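Local coordinates for protein glutathione S-transferase omega-like 2 (Saccharomyces cerevisiae, PDB 5LKB) that acts as a glutathione-dependent thiol transferase and dehydroascorbate reductase, and reacts with glutathionyl-(hydro)quinones, at residues L199-L204 with Q282-D287. Numbering follows the deposited sequence.
Sequences LVPAQL and QLTEAD
Glu285 and Val200 meet because of how each leaves its backbone: CG of Glu285 stands anti to the backbone N (chi1 176°) and the chain runs on extended, while CG2 of Val200 lies anti to the carbonyl carbon. The two side chains cross at a slant, with Val200 CG2 3.4 Å from Glu285 OE2. That carboxylate is well satisfied: OE2 forms a salt bridge with Arg179 of helix 174-182, and OE1 takes a hydrogen bond from Asn212 of helix 205-220. The one hydrogen bond between the segments is nearly straight, Glu285 N giving to Leu199 O at 2.9 Å with an N-H...O angle of 173°. Here the loop entering helix 205-220 meets the start of helix 285-304 in the all-helical GST C-terminal domain, and Thr284 and Asp287 form the Ser/Thr-x-x-Asp capping box familiar from the GST fold. Thr284 OG1 accepts from Ala286 N at 3.0 Å; in return Thr284 N gives to the anti lone pair of Asp287 OD2, also at 3.0 Å. With OG1 turned to the helix, the methyl of Thr284 faces Leu204, CG2 to CD1 3.9 Å, the two side chains crossing at about a right angle. Gln282 lies along the edge of the contact: its extended chain and Pro201 run past each other in opposite directions, with NE2 3.6 Å from Pro201 CG and weakly hydrogen-bonded to Leu283 O. At the other end, Leu199 brings CD2 to 4.4 Å from Leu283 CG, and both leucines also pack on Leu58 of helix 47-58, in the thioredoxin-like domain.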
# COMPACT_ATOMS: atom_id res chain seq x y z
N LEU A 199 3.50 -15.01 31.94
CA LEU A 199 2.91 -14.14 30.90
C LEU A 199 1.44 -13.85 31.15
O LEU A 199 0.85 -13.00 30.48
CB LEU A 199 3.18 -14.79 29.54
CG LEU A 199 4.66 -14.84 29.15
CD1 LEU A 199 4.87 -15.75 27.99
CD2 LEU A 199 5.19 -13.49 28.84
N VAL A 200 0.83 -14.48 32.14
CA VAL A 200 -0.58 -14.29 32.46
C VAL A 200 -0.70 -14.21 34.00
O VAL A 200 -1.34 -15.08 34.63
CB VAL A 200 -1.44 -15.41 31.88
CG1 VAL A 200 -2.88 -15.02 32.00
CG2 VAL A 200 -1.07 -15.65 30.38
N PRO A 201 -0.08 -13.22 34.62
CA PRO A 201 -0.18 -13.10 36.10
C PRO A 201 -1.61 -12.90 36.58
O PRO A 201 -2.42 -12.18 35.99
CB PRO A 201 0.68 -11.87 36.42
CG PRO A 201 0.86 -11.14 35.13
CD PRO A 201 0.72 -12.14 34.03
N ALA A 202 -1.89 -13.48 37.75
CA ALA A 202 -3.25 -13.45 38.26
C ALA A 202 -3.79 -12.05 38.41
O ALA A 202 -4.97 -11.80 38.16
CB ALA A 202 -3.23 -14.09 39.66
N GLN A 203 -2.98 -11.11 38.88
CA GLN A 203 -3.48 -9.76 39.07
C GLN A 203 -3.88 -9.07 37.77
O GLN A 203 -4.66 -8.12 37.82
CB GLN A 203 -2.43 -8.90 39.79
CG GLN A 203 -2.04 -9.40 41.18
N LEU A 204 -3.40 -9.58 36.64
CA LEU A 204 -3.66 -9.01 35.31
C LEU A 204 -4.54 -9.90 34.44
O LEU A 204 -4.97 -9.48 33.36
CB LEU A 204 -2.31 -8.79 34.61
CG LEU A 204 -1.36 -7.79 35.26
CD1 LEU A 204 -0.05 -7.62 34.45
CD2 LEU A 204 -2.03 -6.44 35.53
N GLN A 282 4.32 -4.85 32.98
CA GLN A 282 5.24 -5.91 32.61
C GLN A 282 4.78 -6.55 31.29
O GLN A 282 3.61 -6.46 30.91
CB GLN A 282 5.28 -7.01 33.70
CG GLN A 282 3.93 -7.69 33.81
CD GLN A 282 3.88 -8.90 34.72
OE1 GLN A 282 3.56 -8.77 35.88
NE2 GLN A 282 4.13 -10.09 34.16
N LEU A 283 5.72 -7.27 30.66
CA LEU A 283 5.41 -8.05 29.47
C LEU A 283 4.44 -9.17 29.80
O LEU A 283 4.65 -9.95 30.74
CB LEU A 283 6.69 -8.62 28.89
CG LEU A 283 6.63 -9.52 27.66
CD1 LEU A 283 6.36 -8.66 26.48
CD2 LEU A 283 7.90 -10.34 27.43
N THR A 284 3.39 -9.25 29.04
CA THR A 284 2.37 -10.27 29.14
C THR A 284 2.01 -10.83 27.78
O THR A 284 2.40 -10.30 26.71
CB THR A 284 1.09 -9.77 29.82
OG1 THR A 284 0.30 -9.02 28.88
CG2 THR A 284 1.39 -8.96 31.10
N GLU A 285 1.21 -11.88 27.84
CA GLU A 285 0.61 -12.49 26.66
C GLU A 285 -0.13 -11.48 25.78
O GLU A 285 -0.19 -11.65 24.56
CB GLU A 285 -0.41 -13.51 27.14
CG GLU A 285 -1.19 -14.15 26.08
CD GLU A 285 -2.24 -15.11 26.65
OE1 GLU A 285 -3.45 -14.77 26.60
OE2 GLU A 285 -1.84 -16.19 27.11
N ALA A 286 -0.73 -10.45 26.40
CA ALA A 286 -1.45 -9.45 25.61
C ALA A 286 -0.49 -8.78 24.64
O ALA A 286 -0.87 -8.49 23.49
CB ALA A 286 -2.06 -8.38 26.52
N ASP A 287 0.75 -8.50 25.09
CA ASP A 287 1.74 -7.91 24.18
C ASP A 287 2.09 -8.87 23.06
O ASP A 287 2.26 -8.45 21.88
CB ASP A 287 3.00 -7.53 24.92
CG ASP A 287 2.75 -6.53 25.99
OD1 ASP A 287 2.36 -5.40 25.72
OD2 ASP A 287 2.99 -6.88 27.19